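Local atomic coordinates of DNA repair protein RAD7 (Saccharomyces cerevisiae, PDB entry 5ZB2), a protein that takes part in global genome nucleotide excision repair as a component of the GGR complex with ABF1 and RAD16, and binds ELC1, a partner in a ubiquitin-ligase complex. Residues F148-F158 with N173-V183; E219-I228 with L243-M253. All blocks are in the same frame, centred on the assembly; numbering follows the deposited sequence.

Contact 1 of 2, residues F148-F158 with N173-V183; sequences FVIMKGRLEEF and NLLINCGSTLV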
loop_
_atom_site.group_PDB
_atom_site.type_symbol
_atom_site.label_atom_id
_atom_site.label_comp_id
_atom_site.label_asym_id
_atom_site.label_seq_id
_atom_site.Cartn_x
_atom_site.Cartn_y
_atom_site.Cartn_z
ATOM N N PHE A 148 8.993 -19.240 -4.924
ATOM C CA PHE A 148 9.856 -20.350 -4.522
ATOM C C PHE A 148 11.323 -20.066 -4.824
ATOM O O PHE A 148 12.200 -20.501 -4.071
ATOM C CB PHE A 148 9.406 -21.636 -5.209
ATOM C CG PHE A 148 8.035 -22.093 -4.796
ATOM C CD1 PHE A 148 7.666 -22.097 -3.463
ATOM C CD2 PHE A 148 7.111 -22.503 -5.740
ATOM C CE1 PHE A 148 6.406 -22.510 -3.079
ATOM C CE2 PHE A 148 5.851 -22.914 -5.363
ATOM C CZ PHE A 148 5.499 -22.916 -4.032
ATOM N N VAL A 149 11.617 -19.341 -5.906
ATOM C CA VAL A 149 12.997 -18.930 -6.160
ATOM C C VAL A 149 13.507 -18.068 -5.010
ATOM O O VAL A 149 14.620 -18.263 -4.507
ATOM C CB VAL A 149 13.101 -18.194 -7.509
ATOM C CG1 VAL A 149 14.492 -17.589 -7.702
ATOM C CG2 VAL A 149 12.779 -19.143 -8.656
ATOM N N ILE A 150 12.692 -17.107 -4.569
ATOM C CA ILE A 150 13.093 -16.228 -3.475
ATOM C C ILE A 150 13.283 -17.011 -2.184
ATOM O O ILE A 150 14.134 -16.659 -1.359
ATOM C CB ILE A 150 12.057 -15.098 -3.299
ATOM C CG1 ILE A 150 12.060 -14.191 -4.532
ATOM C CG2 ILE A 150 12.349 -14.279 -2.038
ATOM C CD1 ILE A 150 10.949 -13.173 -4.556
ATOM N N MET A 151 12.494 -18.064 -1.974
ATOM C CA MET A 151 12.571 -18.862 -0.755
ATOM C C MET A 151 13.526 -20.045 -0.881
ATOM O O MET A 151 13.609 -20.855 0.046
ATOM C CB MET A 151 11.173 -19.374 -0.372
ATOM C CG MET A 151 10.164 -18.282 -0.020
ATOM S SD MET A 151 10.663 -17.267 1.389
ATOM C CE MET A 151 10.629 -18.472 2.714
ATOM N N LYS A 152 14.233 -20.164 -2.000
ATOM C CA LYS A 152 15.163 -21.264 -2.220
ATOM C C LYS A 152 16.086 -21.450 -1.022
ATOM O O LYS A 152 16.757 -20.510 -0.587
ATOM C CB LYS A 152 15.977 -20.983 -3.486
ATOM C CG LYS A 152 16.960 -22.074 -3.869
ATOM C CD LYS A 152 17.704 -21.710 -5.145
ATOM C CE LYS A 152 18.702 -22.789 -5.535
ATOM N NZ LYS A 152 19.458 -22.429 -6.768
ATOM N N GLY A 153 16.108 -22.668 -0.482
ATOM C CA GLY A 153 16.978 -22.995 0.628
ATOM C C GLY A 153 16.512 -22.514 1.984
ATOM O O GLY A 153 17.146 -22.856 2.991
ATOM N N ARG A 154 15.432 -21.735 2.052
ATOM C CA ARG A 154 14.919 -21.208 3.310
ATOM C C ARG A 154 13.635 -21.879 3.771
ATOM O O ARG A 154 13.369 -21.916 4.973
ATOM C CB ARG A 154 14.649 -19.702 3.186
ATOM C CG ARG A 154 15.843 -18.861 2.751
ATOM C CD ARG A 154 15.381 -17.518 2.190
ATOM N NE ARG A 154 14.424 -16.854 3.074
ATOM C CZ ARG A 154 13.640 -15.842 2.714
ATOM N NH1 ARG A 154 13.686 -15.362 1.477
ATOM N NH2 ARG A 154 12.804 -15.308 3.595
ATOM N N LEU A 155 12.835 -22.399 2.845
ATOM C CA LEU A 155 11.495 -22.886 3.149
ATOM C C LEU A 155 11.580 -24.326 3.645
ATOM O O LEU A 155 11.897 -25.240 2.877
ATOM C CB LEU A 155 10.609 -22.777 1.912
ATOM C CG LEU A 155 9.107 -22.953 2.104
ATOM C CD1 LEU A 155 8.548 -21.905 3.056
ATOM C CD2 LEU A 155 8.415 -22.877 0.753
ATOM N N GLU A 156 11.293 -24.528 4.932
ATOM C CA GLU A 156 11.276 -25.856 5.529
ATOM C C GLU A 156 9.876 -26.445 5.646
ATOM O O GLU A 156 9.746 -27.667 5.783
ATOM C CB GLU A 156 11.912 -25.815 6.925
ATOM C CG GLU A 156 13.373 -25.394 6.926
ATOM C CD GLU A 156 13.897 -25.074 8.315
ATOM O OE1 GLU A 156 14.966 -24.436 8.412
ATOM O OE2 GLU A 156 13.240 -25.448 9.308
ATOM N N GLU A 157 8.835 -25.616 5.594
ATOM C CA GLU A 157 7.464 -26.072 5.787
ATOM C C GLU A 157 6.554 -25.288 4.855
ATOM O O GLU A 157 6.533 -24.054 4.899
ATOM C CB GLU A 157 7.029 -25.895 7.245
ATOM C CG GLU A 157 5.619 -26.353 7.531
ATOM C CD GLU A 157 5.341 -26.485 9.016
ATOM O OE1 GLU A 157 5.545 -25.495 9.751
ATOM O OE2 GLU A 157 4.928 -27.581 9.450
ATOM N N PHE A 158 5.810 -25.998 4.010
ATOM C CA PHE A 158 4.891 -25.360 3.076
ATOM C C PHE A 158 3.617 -26.184 2.989
ATOM O O PHE A 158 3.662 -27.368 2.636
ATOM C CB PHE A 158 5.526 -25.202 1.691
ATOM C CG PHE A 158 4.683 -24.415 0.724
ATOM C CD1 PHE A 158 4.507 -23.049 0.889
ATOM C CD2 PHE A 158 4.064 -25.040 -0.346
ATOM C CE1 PHE A 158 3.729 -22.320 0.008
ATOM C CE2 PHE A 158 3.282 -24.314 -1.236
ATOM C CZ PHE A 158 3.120 -22.953 -1.057
ATOM N N ASN A 173 8.282 -26.431 -9.362
ATOM C CA ASN A 173 9.143 -25.333 -8.935
ATOM C C ASN A 173 9.322 -25.314 -7.422
ATOM O O ASN A 173 10.381 -24.907 -6.932
ATOM C CB ASN A 173 8.582 -23.998 -9.422
ATOM C CG ASN A 173 8.560 -23.892 -10.934
ATOM O OD1 ASN A 173 7.536 -23.561 -11.529
ATOM N ND2 ASN A 173 9.696 -24.172 -11.564
ATOM N N LEU A 174 8.308 -25.737 -6.666
ATOM C CA LEU A 174 8.483 -25.892 -5.226
ATOM C C LEU A 174 9.549 -26.936 -4.923
ATOM O O LEU A 174 10.451 -26.708 -4.109
ATOM C CB LEU A 174 7.161 -26.285 -4.569
ATOM C CG LEU A 174 7.275 -26.771 -3.119
ATOM C CD1 LEU A 174 7.865 -25.684 -2.238
ATOM C CD2 LEU A 174 5.926 -27.226 -2.579
ATOM N N LEU A 175 9.449 -28.099 -5.568
ATOM C CA LEU A 175 10.368 -29.191 -5.276
ATOM C C LEU A 175 11.766 -28.885 -5.793
ATOM O O LEU A 175 12.756 -29.125 -5.097
ATOM C CB LEU A 175 9.840 -30.487 -5.884
ATOM C CG LEU A 175 8.505 -30.966 -5.314
ATOM C CD1 LEU A 175 8.008 -32.188 -6.068
ATOM C CD2 LEU A 175 8.630 -31.261 -3.829
ATOM N N ILE A 176 11.865 -28.348 -7.011
ATOM C CA ILE A 176 13.167 -27.999 -7.567
ATOM C C ILE A 176 13.881 -26.992 -6.672
ATOM O O ILE A 176 15.079 -27.126 -6.405
ATOM C CB ILE A 176 13.004 -27.475 -9.006
ATOM C CG1 ILE A 176 12.590 -28.622 -9.933
ATOM C CG2 ILE A 176 14.299 -26.832 -9.501
ATOM C CD1 ILE A 176 12.272 -28.198 -11.356
ATOM N N ASN A 177 13.163 -25.977 -6.187
ATOM C CA ASN A 177 13.806 -24.902 -5.435
ATOM C C ASN A 177 13.930 -25.184 -3.942
ATOM O O ASN A 177 14.856 -24.669 -3.304
ATOM C CB ASN A 177 13.043 -23.590 -5.634
ATOM C CG ASN A 177 13.273 -22.987 -7.004
ATOM O OD1 ASN A 177 14.299 -22.354 -7.246
ATOM N ND2 ASN A 177 12.319 -23.184 -7.910
ATOM N N CYS A 178 13.033 -25.986 -3.363
ATOM C CA CYS A 178 13.000 -26.169 -1.919
ATOM C C CYS A 178 12.922 -27.624 -1.478
ATOM O O CYS A 178 12.861 -27.880 -0.270
ATOM C CB CYS A 178 11.810 -25.404 -1.319
ATOM S SG CYS A 178 11.682 -23.687 -1.880
ATOM N N GLY A 179 12.930 -28.575 -2.407
ATOM C CA GLY A 179 12.757 -29.979 -2.081
ATOM C C GLY A 179 13.610 -30.482 -0.934
ATOM O O GLY A 179 13.081 -30.972 0.068
ATOM N N SER A 180 14.933 -30.380 -1.070
ATOM C CA SER A 180 15.834 -30.907 -0.051
ATOM C C SER A 180 15.726 -30.167 1.276
ATOM O O SER A 180 16.218 -30.675 2.289
ATOM C CB SER A 180 17.277 -30.852 -0.554
ATOM O OG SER A 180 17.666 -29.518 -0.823
ATOM N N THR A 181 15.098 -28.993 1.296
ATOM C CA THR A 181 14.935 -28.227 2.525
ATOM C C THR A 181 13.643 -28.556 3.261
ATOM O O THR A 181 13.566 -28.340 4.476
ATOM C CB THR A 181 14.970 -26.728 2.209
ATOM O OG1 THR A 181 16.151 -26.433 1.455
ATOM C CG2 THR A 181 14.977 -25.896 3.483
ATOM N N LEU A 182 12.641 -29.084 2.562
ATOM C CA LEU A 182 11.339 -29.328 3.170
ATOM C C LEU A 182 11.410 -30.459 4.190
ATOM O O LEU A 182 11.902 -31.553 3.894
ATOM C CB LEU A 182 10.312 -29.673 2.093
ATOM C CG LEU A 182 9.871 -28.547 1.154
ATOM C CD1 LEU A 182 9.041 -29.118 0.023
ATOM C CD2 LEU A 182 9.086 -27.476 1.912
ATOM N N VAL A 183 10.912 -30.190 5.396
ATOM C CA VAL A 183 10.632 -31.226 6.383
ATOM C C VAL A 183 9.145 -31.372 6.648
ATOM O O VAL A 183 8.749 -32.258 7.422
ATOM C CB VAL A 183 11.385 -30.969 7.702
ATOM C CG1 VAL A 183 12.884 -31.141 7.497
ATOM C CG2 VAL A 183 11.070 -29.584 8.246
#

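Contact 2 of 2, residues E219-I228 with L243-M253; sequences EEDVNDEIII and LNGCIDLTDSM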
loop_
_atom_site.group_PDB
_atom_site.type_symbol
_atom_site.label_atom_id
_atom_site.label_comp_id
_atom_site.label_asym_id
_atom_site.label_seq_id
_atom_site.Cartn_x
_atom_site.Cartn_y
_atom_site.Cartn_z
ATOM N N GLU A 219 -8.337 -39.444 -8.111
ATOM C CA GLU A 219 -7.913 -40.217 -6.949
ATOM C C GLU A 219 -6.819 -41.220 -7.298
ATOM O O GLU A 219 -6.001 -41.567 -6.438
ATOM C CB GLU A 219 -9.121 -40.927 -6.334
ATOM C CG GLU A 219 -10.164 -39.979 -5.710
ATOM C CD GLU A 219 -10.951 -39.175 -6.729
ATOM O OE1 GLU A 219 -11.354 -38.040 -6.398
ATOM O OE2 GLU A 219 -11.171 -39.679 -7.849
ATOM N N GLU A 220 -6.781 -41.699 -8.543
ATOM C CA GLU A 220 -5.746 -42.650 -8.932
ATOM C C GLU A 220 -4.357 -42.022 -8.972
ATOM O O GLU A 220 -3.369 -42.760 -9.034
ATOM C CB GLU A 220 -6.074 -43.278 -10.294
ATOM C CG GLU A 220 -6.049 -42.330 -11.491
ATOM C CD GLU A 220 -7.302 -41.482 -11.610
ATOM O OE1 GLU A 220 -8.174 -41.570 -10.719
ATOM O OE2 GLU A 220 -7.414 -40.726 -12.598
ATOM N N ASP A 221 -4.255 -40.691 -8.930
ATOM C CA ASP A 221 -2.957 -40.024 -8.898
ATOM C C ASP A 221 -2.255 -40.153 -7.549
ATOM O O ASP A 221 -1.068 -39.821 -7.456
ATOM C CB ASP A 221 -3.123 -38.542 -9.253
ATOM C CG ASP A 221 -3.565 -38.328 -10.694
ATOM O OD1 ASP A 221 -3.334 -39.224 -11.534
ATOM O OD2 ASP A 221 -4.138 -37.260 -10.989
ATOM N N VAL A 222 -2.950 -40.608 -6.514
ATOM C CA VAL A 222 -2.347 -40.911 -5.215
ATOM C C VAL A 222 -2.583 -42.398 -4.974
ATOM O O VAL A 222 -3.569 -42.789 -4.344
ATOM C CB VAL A 222 -2.934 -40.059 -4.086
ATOM C CG1 VAL A 222 -2.355 -40.477 -2.732
ATOM C CG2 VAL A 222 -2.688 -38.576 -4.346
ATOM N N ASN A 223 -1.685 -43.242 -5.477
ATOM C CA ASN A 223 -1.870 -44.685 -5.437
ATOM C C ASN A 223 -0.896 -45.323 -4.454
ATOM O O ASN A 223 0.017 -44.678 -3.933
ATOM C CB ASN A 223 -1.706 -45.295 -6.837
ATOM C CG ASN A 223 -0.371 -44.962 -7.473
ATOM O OD1 ASN A 223 0.643 -44.817 -6.792
ATOM N ND2 ASN A 223 -0.367 -44.842 -8.791
ATOM N N ASP A 224 -1.116 -46.618 -4.202
ATOM C CA ASP A 224 -0.296 -47.354 -3.246
ATOM C C ASP A 224 1.184 -47.208 -3.562
ATOM O O ASP A 224 1.999 -46.944 -2.671
ATOM C CB ASP A 224 -0.691 -48.832 -3.246
ATOM C CG ASP A 224 -2.101 -49.058 -2.758
ATOM O OD1 ASP A 224 -2.476 -48.465 -1.725
ATOM O OD2 ASP A 224 -2.834 -49.832 -3.406
ATOM N N GLU A 225 1.548 -47.380 -4.835
ATOM C CA GLU A 225 2.958 -47.368 -5.216
ATOM C C GLU A 225 3.637 -46.068 -4.801
ATOM O O GLU A 225 4.766 -46.082 -4.296
ATOM C CB GLU A 225 3.090 -47.584 -6.725
ATOM C CG GLU A 225 4.498 -47.930 -7.184
ATOM C CD GLU A 225 4.592 -48.160 -8.682
ATOM O OE1 GLU A 225 5.560 -47.669 -9.298
ATOM O OE2 GLU A 225 3.697 -48.831 -9.242
ATOM N N ILE A 226 2.964 -44.932 -5.004
ATOM C CA ILE A 226 3.567 -43.643 -4.671
ATOM C C ILE A 226 3.744 -43.506 -3.163
ATOM O O ILE A 226 4.785 -43.036 -2.689
ATOM C CB ILE A 226 2.717 -42.496 -5.250
ATOM C CG1 ILE A 226 2.779 -42.523 -6.782
ATOM C CG2 ILE A 226 3.191 -41.143 -4.717
ATOM C CD1 ILE A 226 1.826 -41.569 -7.465
ATOM N N ILE A 227 2.734 -43.902 -2.387
ATOM C CA ILE A 227 2.812 -43.730 -0.939
ATOM C C ILE A 227 3.834 -44.683 -0.334
ATOM O O ILE A 227 4.510 -44.336 0.644
ATOM C CB ILE A 227 1.423 -43.924 -0.305
ATOM C CG1 ILE A 227 0.437 -42.885 -0.853
ATOM C CG2 ILE A 227 1.506 -43.858 1.223
ATOM C CD1 ILE A 227 0.859 -41.430 -0.647
ATOM N N ILE A 228 3.967 -45.889 -0.889
ATOM C CA ILE A 228 4.977 -46.823 -0.397
ATOM C C ILE A 228 6.370 -46.252 -0.625
ATOM O O ILE A 228 7.193 -46.194 0.296
ATOM C CB ILE A 228 4.810 -48.198 -1.065
ATOM C CG1 ILE A 228 3.504 -48.842 -0.599
ATOM C CG2 ILE A 228 6.002 -49.111 -0.742
ATOM C CD1 ILE A 228 3.074 -50.029 -1.431
ATOM N N LEU A 243 -3.654 -38.514 5.226
ATOM C CA LEU A 243 -4.068 -38.908 3.877
ATOM C C LEU A 243 -5.590 -39.028 3.892
ATOM O O LEU A 243 -6.131 -40.087 4.225
ATOM C CB LEU A 243 -3.410 -40.214 3.451
ATOM C CG LEU A 243 -1.880 -40.251 3.429
ATOM C CD1 LEU A 243 -1.383 -41.683 3.244
ATOM C CD2 LEU A 243 -1.339 -39.344 2.330
ATOM N N ASN A 244 -6.277 -37.948 3.528
ATOM C CA ASN A 244 -7.733 -37.902 3.543
ATOM C C ASN A 244 -8.271 -37.855 2.119
ATOM O O ASN A 244 -7.753 -37.126 1.269
ATOM C CB ASN A 244 -8.237 -36.689 4.328
ATOM C CG ASN A 244 -7.702 -36.645 5.750
ATOM O OD1 ASN A 244 -7.349 -37.673 6.331
ATOM N ND2 ASN A 244 -7.639 -35.445 6.319
ATOM N N GLY A 245 -9.318 -38.638 1.864
ATOM C CA GLY A 245 -9.927 -38.664 0.552
ATOM C C GLY A 245 -9.136 -39.385 -0.515
ATOM O O GLY A 245 -9.517 -39.326 -1.688
ATOM N N CYS A 246 -8.047 -40.062 -0.152
ATOM C CA CYS A 246 -7.239 -40.808 -1.118
ATOM C C CYS A 246 -7.817 -42.218 -1.261
ATOM O O CYS A 246 -7.229 -43.222 -0.852
ATOM C CB CYS A 246 -5.780 -40.838 -0.678
ATOM S SG CYS A 246 -5.004 -39.212 -0.486
ATOM N N ILE A 247 -9.004 -42.259 -1.835
ATOM C CA ILE A 247 -9.796 -43.455 -1.977
ATOM C C ILE A 247 -9.206 -44.589 -2.774
ATOM O O ILE A 247 -9.667 -45.684 -2.722
ATOM C CB ILE A 247 -11.228 -43.130 -2.451
ATOM C CG1 ILE A 247 -11.274 -42.793 -3.930
ATOM C CG2 ILE A 247 -11.799 -42.003 -1.633
ATOM C CD1 ILE A 247 -12.642 -42.841 -4.541
ATOM N N ASP A 248 -8.160 -44.312 -3.494
ATOM C CA ASP A 248 -7.501 -45.336 -4.293
ATOM C C ASP A 248 -6.541 -46.203 -3.484
ATOM O O ASP A 248 -6.087 -47.234 -3.992
ATOM C CB ASP A 248 -6.742 -44.675 -5.448
ATOM C CG ASP A 248 -6.466 -45.630 -6.590
ATOM O OD1 ASP A 248 -7.435 -46.025 -7.278
ATOM O OD2 ASP A 248 -5.283 -45.969 -6.813
ATOM N N LEU A 249 -6.220 -45.816 -2.250
ATOM C CA LEU A 249 -5.274 -46.568 -1.437
ATOM C C LEU A 249 -5.923 -47.827 -0.868
ATOM O O LEU A 249 -7.117 -47.850 -0.556
ATOM C CB LEU A 249 -4.740 -45.695 -0.300
ATOM C CG LEU A 249 -3.989 -44.434 -0.734
ATOM C CD1 LEU A 249 -3.538 -43.631 0.475
ATOM C CD2 LEU A 249 -2.799 -44.780 -1.615
ATOM N N THR A 250 -5.116 -48.882 -0.730
ATOM C CA THR A 250 -5.593 -50.187 -0.288
ATOM C C THR A 250 -4.686 -50.726 0.811
ATOM O O THR A 250 -3.717 -50.084 1.227
ATOM C CB THR A 250 -5.644 -51.185 -1.452
ATOM O OG1 THR A 250 -4.309 -51.548 -1.818
ATOM C CG2 THR A 250 -6.352 -50.579 -2.658
ATOM N N ASP A 251 -5.000 -51.940 1.271
ATOM C CA ASP A 251 -4.176 -52.585 2.289
ATOM C C ASP A 251 -2.717 -52.674 1.860
ATOM O O ASP A 251 -1.823 -52.747 2.713
ATOM C CB ASP A 251 -4.718 -53.983 2.596
ATOM C CG ASP A 251 -5.965 -53.953 3.465
ATOM O OD1 ASP A 251 -6.326 -52.862 3.969
ATOM O OD2 ASP A 251 -6.575 -55.031 3.657
ATOM N N SER A 252 -2.456 -52.669 0.551
ATOM C CA SER A 252 -1.080 -52.720 0.066
ATOM C C SER A 252 -0.248 -51.599 0.674
ATOM O O SER A 252 0.891 -51.814 1.107
ATOM C CB SER A 252 -1.062 -52.638 -1.460
ATOM O OG SER A 252 0.265 -52.531 -1.934
ATOM N N MET A 253 -0.805 -50.387 0.713
ATOM C CA MET A 253 -0.114 -49.278 1.364
ATOM C C MET A 253 0.148 -49.590 2.831
ATOM O O MET A 253 1.189 -49.208 3.380
ATOM C CB MET A 253 -0.937 -47.995 1.229
ATOM C CG MET A 253 -0.256 -46.751 1.765
ATOM S SD MET A 253 -0.524 -46.455 3.526
ATOM C CE MET A 253 -2.230 -45.897 3.523
HETATM O O HOH W 1 -6.232 -42.112 -3.814
HETATM O O HOH W 2 -11.020 -37.497 -3.225
HETATM O O HOH W 3 -3.671 -47.643 -5.307
#

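Contact 1 of 2, residues F148-F158 with N173-V183
The end of helix 141-150 and its descent into strand 157-161 run alongside the same portion of the next turn of the leucine-rich-repeat solenoid, with F148, K152 and E156 opposite L174, N177 and L182. The backbones close to a CA separation of 4.2 Å at E156 and L182. There V183 N donates to E156 O over 2.8 Å, at 157° and in the carbonyl plane, and a weaker CA-H...O contact, E156 CA to T181 O, accompanies it.

Toward the helices apolar side chains take over much of the contact, with N177 at its margin. L174 lays its CB over one face of the F148 ring, 3.8 Å from the centroid, a CH-pi contact. Its chi1 of 167° places CG beside the carbonyl carbon, and the branch at CG then sends CD1 to F148 CE1 at 3.6 Å and CD2 to F158 CD2 at 3.6 Å. A branched leucine thus serves two aromatic rings at once. L155 adds its CB to C178 SG at 4.0 Å, cysteine being small enough for this buried place. N177 sets its CB against F148 O, but its amide turns back, ND2 donating to N173 O over 2.8 Å, a bond within its own helix that holds ND2. At G153 the positive phi, which favours glycine, turns the chain past the hydroxyl of T181, whose CG2 lies against L155 O.

The interface is therefore mixed: an apolar core of F148, L174, L155 and F158 is flanked by N177, T181 and E156, which pack their carbon atoms and backbone, while one direct backbone hydrogen bond fixes the alignment just before the strands.

Contact 2 of 2, residues E219-I228 with L243-M253
Successive turns of a leucine-rich-repeat solenoid meet here, and D224, in the first turn of helix 224-234, binds the N-cap residue of the next helix. Its carboxylate takes two bonds from T250: T250 N donates to the syn lone pair of OD1 over 2.9 Å at 167°, and T250 OG1 donates to OD2 over 2.8 Å from above the carboxylate plane. The aspartate thus binds both the backbone N-H and the hydroxyl of T250. T250 OG1 also accepts from S252 N, so the hydroxyl joins the two helix starts, and a short acceptor-bearing side chain suits the position. N223 caps its own helix likewise, OD1 accepting from I226 N over 2.9 Å; its CG sits between the backbone N and carbonyl carbon (chi1 56°), which brings the amide oxygen back to that N-H.

Water carries the polar contact farther along. One molecule donates to E219 O and V222 O and accepts from D248 N, the third residue of the C246-L249 beta turn. Another accepts from D224 N and donates to D248 OD2, bridging the helix start to D248.

Alongside these bonds the contact is apolar. I227 presses CG2 against M253 CG at 3.4 Å and CG1 against L249 CD2 at 3.8 Å, its two branches reaching different partners. V222 CG1 meets C246 SG at 3.7 Å.

L243 and C246 carry the hydrophobic layer on to I213 of strand 210-214, and M253 reaches L258 within its own helix. On the far side of the second segment, D251 bonds T280 and S283, linking helix 251-261 to the start of helix 281-290.

Contact 1 is complete by residue 183, well before contact 2 begins at residue 219, and the two follow one another on the arc of the solenoid, their centres 25 Å apart and their nearest atoms about 10 Å apart, without touching. Both join adjacent turns and both reach the run of parallel strands, where strand 157-161 serves contact 1 and strand 240-244 contact 2; strands 184-188 and 210-214 come between these. They sample different ends of the helices: contact 1 involves the ends of helices 141-150 and 168-178, contact 2 the starts of helices 224-234 and 251-261. Such local joints, formed turn by turn, build the extended leucine-rich-repeat domain of RAD7.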